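Local coordinates for putative type VI secretion protein (Escherichia coli, PDB 6SKI) that probably hydrolyses phospholipids as a toxic effector that is carried on the VgrG spike of a type VI secretion system, at residues His205-Val210 with Gly236-Leu241; Ile39-Asp44 with Ile189-Phe194; Glu155-Lys160 with Pro265-Glu270; Leu241-Thr246 with Val279-Ala284. All coordinates share one frame; numbering follows the deposited sequence.

How the contacts relate
Contacts 1, 2 and 4 are buried and meet in one mixed sheet, whereas contact 3 lies nearer the surface. Contacts 2 and 4 are parallel strand pairs held by backbone hydrogen bonds; contact 1 lays a helix over the same sheet through small apolar side chains, with no hydrogen bond, and contact 3 packs a loop against a helix start with valines, a proline and the aliphatic part of E155. Strand 237-243 serves both contact 1 and contact 4, which share L241, and it neighbours strand 184-195 of contact 2, where R239 forms a salt bridge with D192. The centres of contacts 1 and 2 are about 8 Å apart. Contact 4 also carries D245, the possible acid of a catalytic triad.

Contact 1: residues His205-Val210 with Gly236-Leu241; sequences HFANRV and GEVRFL
V210 and A207, one helical turn apart, press on V238 and L241 of the neighbouring strand. This is helix-on-sheet packing in an α/β-hydrolase-type domain: helix 198-211 follows strand 184-195 and lies across the sheet. The axes of the short segments approach to 8.2 Å and run at 136°, so helix and strand point in broadly opposed directions. No hydrogen bond joins them; the contact rests on van der Waals packing.

The side chain of V210 can be traced outward. Its CB already lies 3.7 Å from V238 CG2. From there CG1 leaves anti to the backbone N (chi1 175°), which swings it over the start of the strand, where it meets V238 CG2 at 3.6 Å, G236 O at 3.6 Å and E237 CA at 3.9 Å. The other branch, CG2, reaches the same V238 methyl, so V238 CG2 is met by CB and both methyls of V210. The two side chains cross obliquely.

A207 faces the strand with its one methyl. Around it, F206 turns edge-to-face against F191 and V210 also touches F191, which ties the helix to the adjacent strand 184-195 as well. At the far end the fork of L241 straddles A207: L241 CD1 and L241 CD2 each stand 4.1 Å from A207 CB.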
loop_
_atom_site.group_PDB
_atom_site.type_symbol
_atom_site.label_atom_id
_atom_site.label_comp_id
_atom_site.label_asym_id
_atom_site.label_seq_id
_atom_site.Cartn_x
_atom_site.Cartn_y
_atom_site.Cartn_z
ATOM N N HIS A 205 -8.407 -7.005 1.244
ATOM C CA HIS A 205 -8.387 -8.451 1.094
ATOM C C HIS A 205 -8.129 -9.117 2.433
ATOM O O HIS A 205 -8.869 -10.023 2.833
ATOM C CB HIS A 205 -7.333 -8.863 0.068
ATOM C CG HIS A 205 -7.428 -10.296 -0.351
ATOM N ND1 HIS A 205 -6.427 -11.209 -0.110
ATOM C CD2 HIS A 205 -8.412 -10.976 -0.984
ATOM C CE1 HIS A 205 -6.786 -12.389 -0.582
ATOM N NE2 HIS A 205 -7.986 -12.273 -1.120
ATOM N N PHE A 206 -7.136 -8.623 3.175
ATOM C CA PHE A 206 -6.856 -9.202 4.480
ATOM C C PHE A 206 -8.088 -9.142 5.363
ATOM O O PHE A 206 -8.468 -10.147 5.975
ATOM C CB PHE A 206 -5.681 -8.483 5.137
ATOM C CG PHE A 206 -5.302 -9.044 6.473
ATOM C CD1 PHE A 206 -4.411 -10.093 6.571
ATOM C CD2 PHE A 206 -5.841 -8.521 7.632
ATOM C CE1 PHE A 206 -4.069 -10.607 7.799
ATOM C CE2 PHE A 206 -5.503 -9.032 8.858
ATOM C CZ PHE A 206 -4.617 -10.074 8.944
ATOM N N ALA A 207 -8.767 -7.993 5.383
ATOM C CA ALA A 207 -9.941 -7.874 6.234
ATOM C C ALA A 207 -10.978 -8.914 5.852
ATOM O O ALA A 207 -11.575 -9.555 6.724
ATOM C CB ALA A 207 -10.520 -6.465 6.141
ATOM N N ASN A 208 -11.145 -9.150 4.551
ATOM C CA ASN A 208 -12.124 -10.137 4.123
ATOM C C ASN A 208 -11.706 -11.530 4.563
ATOM O O ASN A 208 -12.542 -12.323 5.007
ATOM C CB ASN A 208 -12.314 -10.065 2.613
ATOM C CG ASN A 208 -13.214 -8.925 2.200
ATOM O OD1 ASN A 208 -12.862 -8.119 1.345
ATOM N ND2 ASN A 208 -14.385 -8.846 2.815
ATOM N N ARG A 209 -10.408 -11.827 4.492
ATOM C CA ARG A 209 -9.928 -13.110 4.986
ATOM C C ARG A 209 -10.193 -13.249 6.477
ATOM O O ARG A 209 -10.419 -14.356 6.973
ATOM C CB ARG A 209 -8.441 -13.267 4.682
ATOM C CG ARG A 209 -8.132 -13.299 3.205
ATOM C CD ARG A 209 -6.657 -13.497 2.948
ATOM N NE ARG A 209 -6.202 -14.806 3.400
ATOM C CZ ARG A 209 -5.123 -15.421 2.930
ATOM N NH1 ARG A 209 -4.387 -14.847 1.993
ATOM N NH2 ARG A 209 -4.781 -16.610 3.399
ATOM N N VAL A 210 -10.170 -12.136 7.211
ATOM C CA VAL A 210 -10.514 -12.204 8.624
ATOM C C VAL A 210 -12.018 -12.352 8.785
ATOM O O VAL A 210 -12.497 -13.026 9.703
ATOM C CB VAL A 210 -9.973 -10.972 9.369
ATOM C CG1 VAL A 210 -10.424 -10.984 10.815
ATOM C CG2 VAL A 210 -8.466 -10.928 9.284
ATOM N N GLY A 236 -9.431 -14.277 14.407
ATOM C CA GLY A 236 -9.355 -12.911 14.870
ATOM C C GLY A 236 -10.529 -12.072 14.421
ATOM O O GLY A 236 -11.496 -12.543 13.819
ATOM N N GLU A 237 -10.427 -10.784 14.737
ATOM C CA GLU A 237 -11.413 -9.788 14.356
ATOM C C GLU A 237 -10.671 -8.520 13.963
ATOM O O GLU A 237 -9.568 -8.264 14.445
ATOM C CB GLU A 237 -12.396 -9.533 15.506
ATOM C CG GLU A 237 -13.379 -8.407 15.286
ATOM C CD GLU A 237 -14.513 -8.431 16.286
ATOM O OE1 GLU A 237 -14.531 -9.339 17.141
ATOM O OE2 GLU A 237 -15.385 -7.540 16.219
ATOM N N VAL A 238 -11.264 -7.734 13.072
ATOM C CA VAL A 238 -10.671 -6.478 12.627
ATOM C C VAL A 238 -11.352 -5.339 13.370
ATOM O O VAL A 238 -12.580 -5.209 13.330
ATOM C CB VAL A 238 -10.791 -6.297 11.108
ATOM C CG1 VAL A 238 -10.208 -4.961 10.696
ATOM C CG2 VAL A 238 -10.078 -7.414 10.387
ATOM N N ARG A 239 -10.557 -4.521 14.059
ATOM C CA ARG A 239 -11.095 -3.377 14.783
ATOM C C ARG A 239 -11.203 -2.150 13.887
ATOM O O ARG A 239 -12.280 -1.566 13.743
ATOM C CB ARG A 239 -10.231 -3.072 16.008
ATOM C CG ARG A 239 -10.855 -2.066 16.953
ATOM C CD ARG A 239 -9.972 -1.794 18.150
ATOM N NE ARG A 239 -8.575 -1.608 17.779
ATOM C CZ ARG A 239 -7.609 -1.348 18.650
ATOM N NH1 ARG A 239 -7.891 -1.241 19.938
ATOM N NH2 ARG A 239 -6.362 -1.191 18.235
ATOM N N PHE A 240 -10.091 -1.741 13.282
ATOM C CA PHE A 240 -10.055 -0.563 12.429
ATOM C C PHE A 240 -9.410 -0.905 11.097
ATOM O O PHE A 240 -8.348 -1.532 11.060
ATOM C CB PHE A 240 -9.294 0.587 13.091
ATOM C CG PHE A 240 -9.235 1.830 12.253
ATOM C CD1 PHE A 240 -10.368 2.586 12.032
ATOM C CD2 PHE A 240 -8.048 2.237 11.678
ATOM C CE1 PHE A 240 -10.316 3.722 11.265
ATOM C CE2 PHE A 240 -7.995 3.374 10.908
ATOM C CZ PHE A 240 -9.130 4.114 10.700
ATOM N N LEU A 241 -10.055 -0.494 10.011
ATOM C CA LEU A 241 -9.515 -0.615 8.663
ATOM C C LEU A 241 -9.198 0.786 8.161
ATOM O O LEU A 241 -10.108 1.588 7.928
ATOM C CB LEU A 241 -10.504 -1.322 7.742
ATOM C CG LEU A 241 -10.001 -1.774 6.373
ATOM C CD1 LEU A 241 -8.826 -2.703 6.518
ATOM C CD2 LEU A 241 -11.118 -2.451 5.606
#

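Contact 2: residues Ile39-Asp44 with Ile189-Phe194; sequences IGIFFD and IQFDVF
I39, I41 and F43 use their backbone groups toward the strand of Q190, D192 and F194. I39 N donates to Q190 O at 2.8 Å, and I39 O receives D192 N at 3.0 Å. The ladder goes on with I41 N to D192 O (2.6 Å), F194 N to I41 O (2.6 Å) and F43 N to F194 O (2.6 Å). G40 and F42 direct their backbone bonds the other way, to I124, T126 and I128 of strand 121-128; on the far side of the partner strand, F191 and V193 bond to R239 and F240 of strand 237-243.

Such staggered bonding, with segment axes at 21°, identifies neighbouring parallel strands. Both belong to the central sheet of an α/β-hydrolase-type fold, and strand 184-195 runs on toward S197, probably the nucleophile.

The side chains sort by face. On the face of I39, I41, F191 and V193, I41 CD1 touches F191 CD1 at 3.6 Å, and V193 CG1 meets the F43 ring at its edge, in the ring plane; I168 of helix 156-178 packs over this layer.

On the other face, F42 and F194 both carry CG beside the backbone N (chi1 -70° for F42), which sets the rings side by side. With planes 10° apart and centroids separated by 4.9 Å, the rings are nearly parallel but offset, little of one lying over the other. Beside them the buried carboxylate of D192 is satisfied: OD2 takes a salt bridge from R239 and a hydrogen bond from Y109, and OD1 a weak one from F240 N.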
loop_
_atom_site.group_PDB
_atom_site.type_symbol
_atom_site.label_atom_id
_atom_site.label_comp_id
_atom_site.label_asym_id
_atom_site.label_seq_id
_atom_site.Cartn_x
_atom_site.Cartn_y
_atom_site.Cartn_z
ATOM N N ILE A 39 -3.203 -6.744 16.734
ATOM C CA ILE A 39 -2.066 -6.794 15.829
ATOM C C ILE A 39 -2.287 -5.744 14.754
ATOM O O ILE A 39 -3.256 -5.820 13.989
ATOM C CB ILE A 39 -1.882 -8.191 15.220
ATOM C CG1 ILE A 39 -1.998 -9.258 16.307
ATOM C CG2 ILE A 39 -0.545 -8.282 14.513
ATOM C CD1 ILE A 39 -1.783 -10.663 15.810
ATOM N N GLY A 40 -1.397 -4.762 14.705
ATOM C CA GLY A 40 -1.484 -3.727 13.701
ATOM C C GLY A 40 -0.861 -4.178 12.405
ATOM O O GLY A 40 0.353 -4.372 12.327
ATOM N N ILE A 41 -1.684 -4.352 11.379
ATOM C CA ILE A 41 -1.234 -4.833 10.082
ATOM C C ILE A 41 -1.073 -3.621 9.184
ATOM O O ILE A 41 -2.025 -2.861 8.977
ATOM C CB ILE A 41 -2.214 -5.847 9.478
ATOM C CG1 ILE A 41 -2.776 -6.750 10.570
ATOM C CG2 ILE A 41 -1.515 -6.695 8.448
ATOM C CD1 ILE A 41 -1.806 -7.799 11.033
ATOM N N PHE A 42 0.133 -3.432 8.662
ATOM C CA PHE A 42 0.481 -2.234 7.909
ATOM C C PHE A 42 0.951 -2.667 6.531
ATOM O O PHE A 42 2.089 -3.118 6.371
ATOM C CB PHE A 42 1.555 -1.431 8.637
ATOM C CG PHE A 42 1.066 -0.776 9.891
ATOM C CD1 PHE A 42 1.280 -1.365 11.119
ATOM C CD2 PHE A 42 0.404 0.434 9.844
ATOM C CE1 PHE A 42 0.830 -0.771 12.268
ATOM C CE2 PHE A 42 -0.043 1.032 10.997
ATOM C CZ PHE A 42 0.170 0.428 12.206
ATOM N N PHE A 43 0.079 -2.518 5.543
ATOM C CA PHE A 43 0.358 -2.893 4.164
ATOM C C PHE A 43 0.798 -1.635 3.437
ATOM O O PHE A 43 -0.011 -0.736 3.198
ATOM C CB PHE A 43 -0.876 -3.476 3.487
ATOM C CG PHE A 43 -1.259 -4.841 3.946
ATOM C CD1 PHE A 43 -0.668 -5.961 3.401
ATOM C CD2 PHE A 43 -2.264 -5.007 4.872
ATOM C CE1 PHE A 43 -1.046 -7.213 3.803
ATOM C CE2 PHE A 43 -2.645 -6.256 5.272
ATOM C CZ PHE A 43 -2.035 -7.361 4.739
ATOM N N ASP A 44 2.064 -1.567 3.068
ATOM C CA ASP A 44 2.544 -0.356 2.431
ATOM C C ASP A 44 2.346 -0.431 0.922
ATOM O O ASP A 44 2.090 -1.491 0.350
ATOM C CB ASP A 44 4.016 -0.133 2.765
ATOM C CG ASP A 44 4.404 1.324 2.736
ATOM O OD1 ASP A 44 3.614 2.142 2.224
ATOM O OD2 ASP A 44 5.499 1.655 3.228
ATOM N N ILE A 189 -8.015 -11.725 19.722
ATOM C CA ILE A 189 -7.032 -11.286 18.741
ATOM C C ILE A 189 -7.735 -10.299 17.826
ATOM O O ILE A 189 -8.644 -10.671 17.074
ATOM C CB ILE A 189 -6.441 -12.457 17.948
ATOM C CG1 ILE A 189 -5.583 -13.340 18.855
ATOM C CG2 ILE A 189 -5.637 -11.943 16.768
ATOM C CD1 ILE A 189 -4.174 -12.849 19.035
ATOM N N GLN A 190 -7.337 -9.039 17.904
ATOM C CA GLN A 190 -7.866 -7.993 17.047
ATOM C C GLN A 190 -6.832 -7.608 15.999
ATOM O O GLN A 190 -5.641 -7.897 16.133
ATOM C CB GLN A 190 -8.259 -6.769 17.871
ATOM C CG GLN A 190 -9.688 -6.762 18.348
ATOM C CD GLN A 190 -9.948 -5.652 19.333
ATOM O OE1 GLN A 190 -9.016 -5.067 19.882
ATOM N NE2 GLN A 190 -11.216 -5.352 19.569
ATOM N N PHE A 191 -7.301 -6.952 14.942
ATOM C CA PHE A 191 -6.437 -6.478 13.871
ATOM C C PHE A 191 -6.751 -5.024 13.568
ATOM O O PHE A 191 -7.921 -4.649 13.456
ATOM C CB PHE A 191 -6.607 -7.316 12.601
ATOM C CG PHE A 191 -6.063 -8.707 12.711
ATOM C CD1 PHE A 191 -4.702 -8.927 12.766
ATOM C CD2 PHE A 191 -6.912 -9.795 12.738
ATOM C CE1 PHE A 191 -4.201 -10.201 12.859
ATOM C CE2 PHE A 191 -6.412 -11.071 12.831
ATOM C CZ PHE A 191 -5.054 -11.273 12.892
ATOM N N ASP A 192 -5.709 -4.208 13.440
ATOM C CA ASP A 192 -5.807 -2.861 12.884
ATOM C C ASP A 192 -5.056 -2.885 11.561
ATOM O O ASP A 192 -3.824 -2.865 11.539
ATOM C CB ASP A 192 -5.234 -1.810 13.822
ATOM C CG ASP A 192 -6.036 -1.660 15.082
ATOM O OD1 ASP A 192 -7.276 -1.594 14.985
ATOM O OD2 ASP A 192 -5.428 -1.584 16.167
ATOM N N VAL A 193 -5.796 -2.924 10.464
ATOM C CA VAL A 193 -5.213 -3.086 9.142
ATOM C C VAL A 193 -5.120 -1.722 8.478
ATOM O O VAL A 193 -6.116 -0.995 8.386
ATOM C CB VAL A 193 -6.033 -4.066 8.291
ATOM C CG1 VAL A 193 -5.189 -4.610 7.164
ATOM C CG2 VAL A 193 -6.556 -5.195 9.155
ATOM N N PHE A 194 -3.918 -1.367 8.034
ATOM C CA PHE A 194 -3.648 -0.098 7.377
ATOM C C PHE A 194 -2.979 -0.376 6.043
ATOM O O PHE A 194 -2.104 -1.241 5.958
ATOM C CB PHE A 194 -2.753 0.792 8.235
ATOM C CG PHE A 194 -3.385 1.227 9.517
ATOM C CD1 PHE A 194 -3.282 0.448 10.652
ATOM C CD2 PHE A 194 -4.064 2.424 9.594
ATOM C CE1 PHE A 194 -3.856 0.850 11.833
ATOM C CE2 PHE A 194 -4.638 2.829 10.772
ATOM C CZ PHE A 194 -4.534 2.040 11.893
#

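Contact 3: residues Glu155-Lys160 with Pro265-Glu270; sequences EGVVTK and PGVKLE
E155 OE1 forms a salt bridge with R262, outside the two segments, while the aliphatic part of the same side chain lies against the proline ring, with E155 CG 3.7 Å from P265 CB. E155 occupies the N-cap position at the start of helix 156-178. Between segments 155-160 and 265-270 themselves no hydrogen bond passes, and the packing is largely apolar.

V267 makes the valine part of the packing. Its CG1 lies anti to the carbonyl carbon (chi1 -48°), and this branch meets the helix: V267 CG1 is 3.8 Å from V157 CG1, equally 3.8 Å from V157 CB, and 4.0 Å from V158 CG2. The V157 and V267 side chains stand at about a right angle, a methyl of one resting against the branch point of the other.

Within the loop, V267 N reaches back to P265 O in a weak bond, and G266 is the centre of the inverse gamma turn this closes. The carbonyl oxygen G266 O lies 4.1 Å from V158 CG2 and accepts a weak hydrogen bond from H205 NE2. H205, on helix 198-211, also touches both V157 and V158.

The arrangement is an inverse gamma turn packed on the first turn of helix 156-178, part of a helix-free crossover loop linking the parallel strands 237-243 and 278-284.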
loop_
_atom_site.group_PDB
_atom_site.type_symbol
_atom_site.label_atom_id
_atom_site.label_comp_id
_atom_site.label_asym_id
_atom_site.label_seq_id
_atom_site.Cartn_x
_atom_site.Cartn_y
_atom_site.Cartn_z
ATOM N N GLU A 155 -0.754 -10.644 -9.232
ATOM C CA GLU A 155 -1.385 -11.346 -8.126
ATOM C C GLU A 155 -0.855 -10.884 -6.777
ATOM O O GLU A 155 -0.963 -11.619 -5.792
ATOM C CB GLU A 155 -1.178 -12.850 -8.285
ATOM C CG GLU A 155 -2.213 -13.515 -9.167
ATOM C CD GLU A 155 -1.691 -14.777 -9.818
ATOM O OE1 GLU A 155 -0.470 -15.027 -9.737
ATOM O OE2 GLU A 155 -2.501 -15.518 -10.412
ATOM N N GLY A 156 -0.284 -9.682 -6.718
ATOM C CA GLY A 156 0.468 -9.270 -5.548
ATOM C C GLY A 156 -0.361 -9.095 -4.294
ATOM O O GLY A 156 0.162 -9.211 -3.188
ATOM N N VAL A 157 -1.651 -8.793 -4.439
ATOM C CA VAL A 157 -2.473 -8.494 -3.267
ATOM C C VAL A 157 -2.605 -9.725 -2.373
ATOM O O VAL A 157 -2.374 -9.666 -1.157
ATOM C CB VAL A 157 -3.847 -7.960 -3.709
ATOM C CG1 VAL A 157 -4.886 -8.201 -2.635
ATOM C CG2 VAL A 157 -3.752 -6.490 -4.058
ATOM N N VAL A 158 -2.960 -10.866 -2.966
ATOM C CA VAL A 158 -3.139 -12.084 -2.183
ATOM C C VAL A 158 -1.803 -12.572 -1.637
ATOM O O VAL A 158 -1.714 -13.047 -0.496
ATOM C CB VAL A 158 -3.836 -13.155 -3.040
ATOM C CG1 VAL A 158 -4.238 -14.343 -2.185
ATOM C CG2 VAL A 158 -5.043 -12.560 -3.736
ATOM N N THR A 159 -0.744 -12.461 -2.437
ATOM C CA THR A 159 0.582 -12.841 -1.967
ATOM C C THR A 159 1.019 -11.974 -0.796
ATOM O O THR A 159 1.683 -12.459 0.127
ATOM C CB THR A 159 1.581 -12.744 -3.121
ATOM O OG1 THR A 159 1.329 -13.801 -4.054
ATOM C CG2 THR A 159 3.011 -12.858 -2.622
ATOM N N LYS A 160 0.625 -10.702 -0.796
ATOM C CA LYS A 160 0.970 -9.826 0.313
ATOM C C LYS A 160 0.156 -10.163 1.551
ATOM O O LYS A 160 0.653 -10.043 2.670
ATOM C CB LYS A 160 0.781 -8.366 -0.087
ATOM C CG LYS A 160 1.883 -7.856 -0.991
ATOM C CD LYS A 160 3.121 -7.493 -0.205
ATOM C CE LYS A 160 4.339 -7.444 -1.098
ATOM N NZ LYS A 160 5.577 -7.206 -0.317
ATOM N N PRO A 265 -6.714 -12.192 -10.161
ATOM C CA PRO A 265 -6.514 -12.708 -8.807
ATOM C C PRO A 265 -7.792 -12.592 -7.996
ATOM O O PRO A 265 -8.599 -11.681 -8.189
ATOM C CB PRO A 265 -5.411 -11.804 -8.251
ATOM C CG PRO A 265 -5.653 -10.512 -8.948
ATOM C CD PRO A 265 -6.031 -10.902 -10.351
ATOM N N GLY A 266 -7.973 -13.535 -7.079
ATOM C CA GLY A 266 -9.177 -13.531 -6.279
ATOM C C GLY A 266 -9.107 -12.520 -5.157
ATOM O O GLY A 266 -9.161 -12.887 -3.980
ATOM N N VAL A 267 -8.986 -11.243 -5.506
ATOM C CA VAL A 267 -8.899 -10.191 -4.503
ATOM C C VAL A 267 -10.308 -9.793 -4.082
ATOM O O VAL A 267 -11.189 -9.574 -4.921
ATOM C CB VAL A 267 -8.084 -8.988 -5.009
ATOM C CG1 VAL A 267 -6.792 -9.467 -5.640
ATOM C CG2 VAL A 267 -8.863 -8.148 -6.004
ATOM N N LYS A 268 -10.539 -9.772 -2.780
ATOM C CA LYS A 268 -11.826 -9.417 -2.206
ATOM C C LYS A 268 -11.716 -7.996 -1.676
ATOM O O LYS A 268 -10.987 -7.741 -0.715
ATOM C CB LYS A 268 -12.207 -10.410 -1.111
ATOM C CG LYS A 268 -12.840 -11.685 -1.649
ATOM C CD LYS A 268 -12.246 -12.945 -1.028
ATOM C CE LYS A 268 -11.558 -12.672 0.296
ATOM N NZ LYS A 268 -11.027 -13.920 0.908
ATOM N N LEU A 269 -12.426 -7.069 -2.312
ATOM C CA LEU A 269 -12.307 -5.655 -1.988
ATOM C C LEU A 269 -13.608 -5.064 -1.477
ATOM O O LEU A 269 -13.658 -3.864 -1.190
ATOM C CB LEU A 269 -11.837 -4.869 -3.215
ATOM C CG LEU A 269 -10.383 -5.060 -3.631
ATOM C CD1 LEU A 269 -9.903 -3.857 -4.402
ATOM C CD2 LEU A 269 -9.514 -5.319 -2.426
ATOM N N GLU A 270 -14.656 -5.866 -1.345
ATOM C CA GLU A 270 -15.951 -5.382 -0.895
ATOM C C GLU A 270 -16.000 -5.497 0.618
ATOM O O GLU A 270 -15.660 -6.544 1.176
ATOM C CB GLU A 270 -17.090 -6.174 -1.538
ATOM C CG GLU A 270 -18.429 -5.446 -1.550
ATOM C CD GLU A 270 -19.470 -6.101 -0.666
ATOM O OE1 GLU A 270 -19.552 -7.347 -0.663
ATOM O OE2 GLU A 270 -20.213 -5.365 0.016
#

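Contact 4: residues Leu241-Thr246 with Val279-Ala284; sequences LGLFDT and VFQITA
L241, G242 and L243 pair in parallel register with V279, F280 and Q281, the short segment axes lying 4.9 Å apart and diverging by only 5°. Three backbone bonds hold the pair: F280 N to L241 O (2.9 Å), L243 N to F280 O (3.0 Å) and I282 N to L243 O (3.1 Å).

On one face L241 and V279 lie alongside each other, L241 CB being 3.8 Å from V279 CG2. Further along that face, L243 CB meets Q281 CG at 3.6 Å. After L243 the chain leaves the strand, and F244 sets its ring beside I282, both side chains pointing the same way; F244 CE1 and I282 CD1 are 3.8 Å apart. M424 of helix 416-431 touches both.

The carboxylate of D245 reaches the end of strand 278-284. Its CG lies anti to the backbone N (chi1 -152°), which brings OD1 to a long, weak hydrogen bond from A284 N at 3.5 Å. The other oxygen, D245 OD2, packs near A284 CB but has its main partners outside the pair: a salt bridge from R534 and a hydrogen bond with H310 ND1.

An acidic residue just past a strand end, with its carboxylate OD2 bonded to H310 ND1 and its backbone O in a weak hydrogen bond with S197 OG, is consistent with the Ser-His-Asp triad of an α/β hydrolase.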
loop_
_atom_site.group_PDB
_atom_site.type_symbol
_atom_site.label_atom_id
_atom_site.label_comp_id
_atom_site.label_asym_id
_atom_site.label_seq_id
_atom_site.Cartn_x
_atom_site.Cartn_y
_atom_site.Cartn_z
ATOM N N LEU A 241 -10.055 -0.494 10.011
ATOM C CA LEU A 241 -9.515 -0.615 8.663
ATOM C C LEU A 241 -9.198 0.786 8.161
ATOM O O LEU A 241 -10.108 1.588 7.928
ATOM C CB LEU A 241 -10.504 -1.322 7.742
ATOM C CG LEU A 241 -10.001 -1.774 6.373
ATOM C CD1 LEU A 241 -8.826 -2.703 6.518
ATOM C CD2 LEU A 241 -11.118 -2.451 5.606
ATOM N N GLY A 242 -7.913 1.083 7.998
ATOM C CA GLY A 242 -7.507 2.390 7.530
ATOM C C GLY A 242 -6.912 2.343 6.143
ATOM O O GLY A 242 -5.836 1.778 5.941
ATOM N N LEU A 243 -7.599 2.939 5.176
ATOM C CA LEU A 243 -7.203 2.881 3.779
ATOM C C LEU A 243 -6.859 4.280 3.298
ATOM O O LEU A 243 -7.544 5.246 3.640
ATOM C CB LEU A 243 -8.321 2.295 2.924
ATOM C CG LEU A 243 -8.989 1.041 3.482
ATOM C CD1 LEU A 243 -10.305 0.796 2.779
ATOM C CD2 LEU A 243 -8.075 -0.162 3.364
ATOM N N PHE A 244 -5.794 4.395 2.509
ATOM C CA PHE A 244 -5.337 5.712 2.085
ATOM C C PHE A 244 -5.699 6.063 0.649
ATOM O O PHE A 244 -6.083 7.205 0.394
ATOM C CB PHE A 244 -3.829 5.846 2.286
ATOM C CG PHE A 244 -3.453 6.376 3.637
ATOM C CD1 PHE A 244 -3.712 7.693 3.965
ATOM C CD2 PHE A 244 -2.848 5.569 4.576
ATOM C CE1 PHE A 244 -3.375 8.193 5.196
ATOM C CE2 PHE A 244 -2.510 6.066 5.811
ATOM C CZ PHE A 244 -2.773 7.381 6.121
ATOM N N ASP A 245 -5.527 5.161 -0.313
ATOM C CA ASP A 245 -6.141 5.372 -1.620
ATOM C C ASP A 245 -6.218 4.059 -2.380
ATOM O O ASP A 245 -5.283 3.729 -3.108
ATOM C CB ASP A 245 -5.333 6.394 -2.426
ATOM C CG ASP A 245 -6.171 7.151 -3.431
ATOM O OD1 ASP A 245 -7.392 7.266 -3.227
ATOM O OD2 ASP A 245 -5.603 7.630 -4.432
ATOM N N THR A 246 -7.339 3.349 -2.310
ATOM C CA THR A 246 -7.364 1.974 -2.804
ATOM C C THR A 246 -7.252 1.958 -4.322
ATOM O O THR A 246 -8.151 2.423 -5.028
ATOM C CB THR A 246 -8.627 1.256 -2.347
ATOM O OG1 THR A 246 -8.808 1.464 -0.943
ATOM C CG2 THR A 246 -8.502 -0.229 -2.616
ATOM N N VAL A 279 -14.228 1.586 9.806
ATOM C CA VAL A 279 -13.479 1.661 8.558
ATOM C C VAL A 279 -13.414 3.120 8.140
ATOM O O VAL A 279 -14.421 3.832 8.206
ATOM C CB VAL A 279 -14.118 0.807 7.446
ATOM C CG1 VAL A 279 -13.330 0.929 6.159
ATOM C CG2 VAL A 279 -14.213 -0.644 7.875
ATOM N N PHE A 280 -12.232 3.571 7.731
ATOM C CA PHE A 280 -12.045 4.933 7.255
ATOM C C PHE A 280 -11.130 4.924 6.044
ATOM O O PHE A 280 -10.063 4.308 6.078
ATOM C CB PHE A 280 -11.450 5.826 8.343
ATOM C CG PHE A 280 -11.362 7.272 7.958
ATOM C CD1 PHE A 280 -12.504 8.027 7.790
ATOM C CD2 PHE A 280 -10.135 7.873 7.755
ATOM C CE1 PHE A 280 -12.422 9.352 7.437
ATOM C CE2 PHE A 280 -10.052 9.198 7.407
ATOM C CZ PHE A 280 -11.198 9.936 7.244
ATOM N N GLN A 281 -11.549 5.596 4.978
ATOM C CA GLN A 281 -10.703 5.813 3.817
ATOM C C GLN A 281 -10.546 7.298 3.548
ATOM O O GLN A 281 -11.512 8.061 3.625
ATOM C CB GLN A 281 -11.255 5.148 2.562
ATOM C CG GLN A 281 -10.214 5.043 1.471
ATOM C CD GLN A 281 -10.686 4.279 0.265
ATOM O OE1 GLN A 281 -11.848 4.354 -0.115
ATOM N NE2 GLN A 281 -9.777 3.549 -0.357
ATOM N N ILE A 282 -9.323 7.698 3.232
ATOM C CA ILE A 282 -9.051 8.997 2.639
ATOM C C ILE A 282 -8.906 8.785 1.141
ATOM O O ILE A 282 -8.506 7.703 0.701
ATOM C CB ILE A 282 -7.801 9.651 3.245
ATOM C CG1 ILE A 282 -7.823 9.509 4.764
ATOM C CG2 ILE A 282 -7.758 11.120 2.892
ATOM C CD1 ILE A 282 -6.615 10.078 5.450
ATOM N N THR A 283 -9.307 9.775 0.358
ATOM C CA THR A 283 -9.314 9.662 -1.092
ATOM C C THR A 283 -8.636 10.885 -1.687
ATOM O O THR A 283 -8.802 11.999 -1.186
ATOM C CB THR A 283 -10.758 9.516 -1.607
ATOM O OG1 THR A 283 -11.172 8.152 -1.477
ATOM C CG2 THR A 283 -10.886 9.950 -3.058
ATOM N N ALA A 284 -7.858 10.671 -2.743
ATOM C CA ALA A 284 -7.172 11.763 -3.418
ATOM C C ALA A 284 -8.133 12.463 -4.367
ATOM O O ALA A 284 -8.631 11.853 -5.317
ATOM C CB ALA A 284 -5.961 11.235 -4.179
#